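Long-range contact in fatty acid synthase 1, isoform A (Drosophila melanogaster, PDB 6FN6), which probably carries out de novo synthesis of long-chain saturated fatty acids, this portion holding its dehydratase, enoylreductase and ketoreductase modifying region: residues P315-L324 and T348-V358. Residues are numbered along the deposited sequence; the frame is centred on the assembly and turned at random.
Sequences PDVLVANRLL and TITAALGDSGV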
ATOM      1  N   PRO A 315      -3.872 -18.098  67.309  1.00112.18           N
ATOM      2  CA  PRO A 315      -3.551 -16.764  66.791  1.00113.26           C
ATOM      3  C   PRO A 315      -4.432 -16.337  65.619  1.00108.83           C
ATOM      4  O   PRO A 315      -4.579 -15.141  65.367  1.00107.46           O
ATOM      5  CB  PRO A 315      -2.090 -16.919  66.343  1.00116.82           C
ATOM      6  CG  PRO A 315      -1.535 -17.982  67.232  1.00119.77           C
ATOM      7  CD  PRO A 315      -2.662 -18.933  67.454  1.00118.42           C
ATOM      8  N   ASP A 316      -4.979 -17.305  64.896  1.00115.99           N
ATOM      9  CA  ASP A 316      -5.769 -17.023  63.701  1.00112.51           C
ATOM     10  C   ASP A 316      -7.177 -16.520  64.027  1.00107.63           C
ATOM     11  O   ASP A 316      -7.704 -15.652  63.331  1.00107.73           O
ATOM     12  CB  ASP A 316      -5.871 -18.275  62.827  1.00116.82           C
ATOM     13  CG  ASP A 316      -6.440 -17.982  61.450  1.00116.58           C
ATOM     14  OD1 ASP A 316      -6.551 -16.790  61.093  1.00116.03           O
ATOM     15  OD2 ASP A 316      -6.764 -18.944  60.718  1.00115.57           O
ATOM     16  N   VAL A 317      -7.785 -17.069  65.076  1.00 84.20           N
ATOM     17  CA  VAL A 317      -9.197 -16.801  65.356  1.00 80.08           C
ATOM     18  C   VAL A 317      -9.451 -15.463  66.057  1.00 75.38           C
ATOM     19  O   VAL A 317     -10.601 -15.035  66.162  1.00 73.03           O
ATOM     20  CB  VAL A 317      -9.813 -17.940  66.202  1.00 81.61           C
ATOM     21  CG1 VAL A 317      -9.764 -19.258  65.442  1.00 83.39           C
ATOM     22  CG2 VAL A 317      -9.126 -18.052  67.562  1.00 82.99           C
ATOM     23  N   LEU A 318      -8.400 -14.806  66.539  1.00 90.19           N
ATOM     24  CA  LEU A 318      -8.568 -13.525  67.226  1.00 85.25           C
ATOM     25  C   LEU A 318      -9.248 -12.524  66.292  1.00 79.03           C
ATOM     26  O   LEU A 318      -9.090 -12.597  65.073  1.00 78.19           O
ATOM     27  CB  LEU A 318      -7.225 -12.990  67.735  1.00 85.72           C
ATOM     28  CG  LEU A 318      -6.047 -12.946  66.767  1.00 83.20           C
ATOM     29  CD1 LEU A 318      -6.025 -11.653  65.972  1.00 81.94           C
ATOM     30  CD2 LEU A 318      -4.741 -13.138  67.529  1.00 83.79           C
ATOM     31  N   VAL A 319     -10.004 -11.592  66.868  1.00 57.08           N
ATOM     32  CA  VAL A 319     -10.836 -10.681  66.084  1.00 52.38           C
ATOM     33  C   VAL A 319     -10.231  -9.284  65.954  1.00 48.60           C
ATOM     34  O   VAL A 319     -10.808  -8.418  65.294  1.00 46.50           O
ATOM     35  CB  VAL A 319     -12.254 -10.579  66.692  1.00 52.13           C
ATOM     36  CG1 VAL A 319     -12.904 -11.955  66.776  1.00 54.72           C
ATOM     37  CG2 VAL A 319     -12.215  -9.916  68.073  1.00 49.13           C
ATOM     38  N   ALA A 320      -9.084  -9.064  66.592  1.00 48.27           N
ATOM     39  CA  ALA A 320      -8.451  -7.746  66.640  1.00 48.69           C
ATOM     40  C   ALA A 320      -8.499  -7.002  65.302  1.00 48.80           C
ATOM     41  O   ALA A 320      -8.872  -5.828  65.252  1.00 41.98           O
ATOM     42  CB  ALA A 320      -7.007  -7.883  67.096  1.00 51.05           C
ATOM     43  N   ASN A 321      -8.123  -7.684  64.223  1.00 57.76           N
ATOM     44  CA  ASN A 321      -8.093  -7.062  62.902  1.00 61.07           C
ATOM     45  C   ASN A 321      -9.467  -6.525  62.530  1.00 57.76           C
ATOM     46  O   ASN A 321      -9.595  -5.396  62.055  1.00 54.25           O
ATOM     47  CB  ASN A 321      -7.617  -8.059  61.843  1.00 65.92           C
ATOM     48  CG  ASN A 321      -6.116  -8.270  61.872  1.00 70.81           C
ATOM     49  OD1 ASN A 321      -5.387  -7.542  62.548  1.00 70.38           O
ATOM     50  ND2 ASN A 321      -5.642  -9.265  61.129  1.00 73.87           N
ATOM     51  N   ARG A 322     -10.494  -7.342  62.737  1.00 64.36           N
ATOM     52  CA  ARG A 322     -11.859  -6.952  62.407  1.00 65.74           C
ATOM     53  C   ARG A 322     -12.288  -5.724  63.203  1.00 58.58           C
ATOM     54  O   ARG A 322     -12.938  -4.828  62.668  1.00 57.68           O
ATOM     55  CB  ARG A 322     -12.825  -8.110  62.662  1.00 73.99           C
ATOM     56  CG  ARG A 322     -14.272  -7.817  62.278  1.00 79.98           C
ATOM     57  CD  ARG A 322     -14.443  -7.601  60.780  1.00 85.52           C
ATOM     58  NE  ARG A 322     -14.095  -8.791  60.007  1.00 94.28           N
ATOM     59  CZ  ARG A 322     -14.009  -8.822  58.680  1.00100.71           C
ATOM     60  NH1 ARG A 322     -14.241  -7.727  57.967  1.00 98.82           N
ATOM     61  NH2 ARG A 322     -13.686  -9.951  58.064  1.00107.61           N
ATOM     62  N   LEU A 323     -11.928  -5.686  64.482  1.00 50.14           N
ATOM     63  CA  LEU A 323     -12.286  -4.558  65.331  1.00 42.93           C
ATOM     64  C   LEU A 323     -11.645  -3.275  64.817  1.00 43.22           C
ATOM     65  O   LEU A 323     -12.323  -2.269  64.630  1.00 38.94           O
ATOM     66  CB  LEU A 323     -11.869  -4.812  66.779  1.00 43.51           C
ATOM     67  CG  LEU A 323     -12.460  -6.049  67.459  1.00 43.98           C
ATOM     68  CD1 LEU A 323     -11.994  -6.123  68.903  1.00 44.12           C
ATOM     69  CD2 LEU A 323     -13.983  -6.053  67.383  1.00 41.57           C
ATOM     70  N   LEU A 324     -10.337  -3.315  64.586  1.00 48.76           N
ATOM     71  CA  LEU A 324      -9.630  -2.146  64.081  1.00 55.18           C
ATOM     72  C   LEU A 324     -10.196  -1.734  62.725  1.00 53.18           C
ATOM     73  O   LEU A 324     -10.233  -0.550  62.387  1.00 48.81           O
ATOM     74  CB  LEU A 324      -8.131  -2.429  63.967  1.00 62.33           C
ATOM     75  CG  LEU A 324      -7.268  -1.280  63.436  1.00 66.67           C
ATOM     76  CD1 LEU A 324      -7.415  -0.028  64.294  1.00 66.82           C
ATOM     77  CD2 LEU A 324      -5.808  -1.703  63.353  1.00 69.13           C
ATOM     78  N   THR A 348       4.851 -15.510  67.588  1.00 85.35           N
ATOM     79  CA  THR A 348       3.812 -16.282  66.912  1.00 88.99           C
ATOM     80  C   THR A 348       2.598 -15.414  66.587  1.00 80.95           C
ATOM     81  O   THR A 348       2.091 -15.433  65.465  1.00 79.95           O
ATOM     82  CB  THR A 348       3.361 -17.482  67.772  1.00100.19           C
ATOM     83  OG1 THR A 348       4.494 -18.298  68.096  1.00104.83           O
ATOM     84  CG2 THR A 348       2.327 -18.327  67.035  1.00105.46           C
ATOM     85  N   ILE A 349       2.138 -14.653  67.576  1.00113.24           N
ATOM     86  CA  ILE A 349       0.954 -13.812  67.423  1.00106.35           C
ATOM     87  C   ILE A 349       1.181 -12.698  66.405  1.00109.52           C
ATOM     88  O   ILE A 349       0.318 -12.428  65.570  1.00105.15           O
ATOM     89  CB  ILE A 349       0.528 -13.226  68.788  1.00107.40           C
ATOM     90  CG1 ILE A 349      -0.046 -14.331  69.677  1.00107.04           C
ATOM     91  CG2 ILE A 349      -0.488 -12.090  68.607  1.00103.35           C
ATOM     92  CD1 ILE A 349      -0.297 -13.907  71.113  1.00106.53           C
ATOM     93  N   THR A 350       2.343 -12.057  66.478  1.00116.61           N
ATOM     94  CA  THR A 350       2.650 -10.917  65.618  1.00117.65           C
ATOM     95  C   THR A 350       2.514 -11.283  64.144  1.00115.98           C
ATOM     96  O   THR A 350       2.055 -10.476  63.334  1.00115.01           O
ATOM     97  CB  THR A 350       4.073 -10.384  65.877  1.00120.75           C
ATOM     98  OG1 THR A 350       4.267 -10.183  67.283  1.00122.56           O
ATOM     99  CG2 THR A 350       4.292  -9.063  65.151  1.00119.93           C
ATOM    100  N   ALA A 351       2.914 -12.502  63.801  1.00 92.32           N
ATOM    101  CA  ALA A 351       2.862 -12.973  62.422  1.00 90.98           C
ATOM    102  C   ALA A 351       1.420 -13.146  61.949  1.00 87.99           C
ATOM    103  O   ALA A 351       1.086 -12.821  60.811  1.00 85.66           O
ATOM    104  CB  ALA A 351       3.623 -14.283  62.285  1.00 93.24           C
ATOM    105  N   ALA A 352       0.571 -13.661  62.833  1.00 98.16           N
ATOM    106  CA  ALA A 352      -0.824 -13.929  62.498  1.00 95.57           C
ATOM    107  C   ALA A 352      -1.585 -12.661  62.103  1.00 92.29           C
ATOM    108  O   ALA A 352      -2.340 -12.665  61.130  1.00 90.82           O
ATOM    109  CB  ALA A 352      -1.517 -14.609  63.667  1.00 94.84           C
ATOM    110  N   LEU A 353      -1.396 -11.585  62.862  1.00 78.79           N
ATOM    111  CA  LEU A 353      -2.072 -10.319  62.579  1.00 75.86           C
ATOM    112  C   LEU A 353      -1.744  -9.784  61.188  1.00 74.90           C
ATOM    113  O   LEU A 353      -2.625  -9.295  60.481  1.00 69.07           O
ATOM    114  CB  LEU A 353      -1.698  -9.275  63.634  1.00 76.26           C
ATOM    115  CG  LEU A 353      -2.188  -9.560  65.053  1.00 76.72           C
ATOM    116  CD1 LEU A 353      -1.517  -8.626  66.047  1.00 75.49           C
ATOM    117  CD2 LEU A 353      -3.697  -9.416  65.123  1.00 78.32           C
ATOM    118  N   GLY A 354      -0.476  -9.872  60.802  1.00 87.38           N
ATOM    119  CA  GLY A 354      -0.063  -9.473  59.470  1.00 93.58           C
ATOM    120  C   GLY A 354       0.062  -7.977  59.245  1.00 94.57           C
ATOM    121  O   GLY A 354       0.538  -7.234  60.105  1.00 90.22           O
ATOM    122  N   ASP A 355      -0.373  -7.545  58.066  1.00118.38           N
ATOM    123  CA  ASP A 355      -0.237  -6.160  57.629  1.00114.63           C
ATOM    124  C   ASP A 355      -1.422  -5.306  58.081  1.00104.10           C
ATOM    125  O   ASP A 355      -1.816  -4.361  57.399  1.00 97.65           O
ATOM    126  CB  ASP A 355      -0.098  -6.110  56.104  1.00121.17           C
ATOM    127  CG  ASP A 355       0.263  -4.728  55.594  1.00122.64           C
ATOM    128  OD1 ASP A 355       0.935  -3.976  56.332  1.00122.16           O
ATOM    129  OD2 ASP A 355      -0.124  -4.394  54.452  1.00121.81           O
ATOM    130  N   SER A 356      -1.987  -5.640  59.237  1.00 83.95           N
ATOM    131  CA  SER A 356      -3.172  -4.949  59.735  1.00 81.28           C
ATOM    132  C   SER A 356      -2.813  -3.699  60.530  1.00 78.10           C
ATOM    133  O   SER A 356      -3.532  -2.700  60.494  1.00 76.12           O
ATOM    134  CB  SER A 356      -4.000  -5.892  60.608  1.00 82.66           C
ATOM    135  OG  SER A 356      -5.060  -5.201  61.242  1.00 82.21           O
ATOM    136  N   GLY A 357      -1.696  -3.760  61.243  1.00 82.97           N
ATOM    137  CA  GLY A 357      -1.251  -2.653  62.068  1.00 81.10           C
ATOM    138  C   GLY A 357      -1.793  -2.722  63.483  1.00 77.40           C
ATOM    139  O   GLY A 357      -2.045  -1.699  64.118  1.00 77.37           O
ATOM    140  N   VAL A 358      -1.968  -3.944  63.976  1.00 72.13           N
ATOM    141  CA  VAL A 358      -2.381  -4.167  65.351  1.00 69.08           C
ATOM    142  C   VAL A 358      -1.124  -4.505  66.135  1.00 71.45           C
ATOM    143  O   VAL A 358      -0.434  -5.476  65.826  1.00 73.22           O
ATOM    144  CB  VAL A 358      -3.442  -5.284  65.453  1.00 66.76           C
ATOM    145  CG1 VAL A 358      -3.735  -5.629  66.907  1.00 66.57           C
ATOM    146  CG2 VAL A 358      -4.718  -4.868  64.746  1.00 64.65           C
TER
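Pro315 meets Ile349 with their CA atoms 5.4 Å apart, and further along Asn321 lies beside Ser356, CA to CA 6.2 Å; the turn into helix 320-329 and its first residues run alongside the C-terminal end of helix 346-353 and the loop after it. The strand order of the mixed sheet they pack on is that of a class I methyltransferase-like Rossmann fold, consistent with the pseudo-methyltransferase domain of animal fatty acid synthases; side chains of the two segments pack on its strands 334-341 and 359-362. Asn321 is the polar link. Its CG stands anti to the carbonyl carbon (chi1 -77°), carrying the amide across to the loop. ND2 donates to Leu353 O at 3.1 Å, nearly straight at 159°, meeting a lone pair in the carbonyl plane at the helix end, where Gly354 turns away with positive phi. Ser356 OG donates to Asn321 OD1 over 2.7 Å, but from well above the amide plane. A leucine in place of Asn321 would probably leave Leu353 O and Ser356 OG without these partners and let the loop shift. Next to this amide, Leu318 CD1 and Leu353 CD2 meet where their side chains cross at about a right angle, and Ala320 CB also touches Leu353 CD2. Leu324 and Val358 run past each other in opposite senses, CD2 to CG2 3.6 Å. At the far end, Ala352 CB sits against Pro315 CB at 3.6 Å, while Pro315 CG reaches Thr348 CG2 at 3.9 Å.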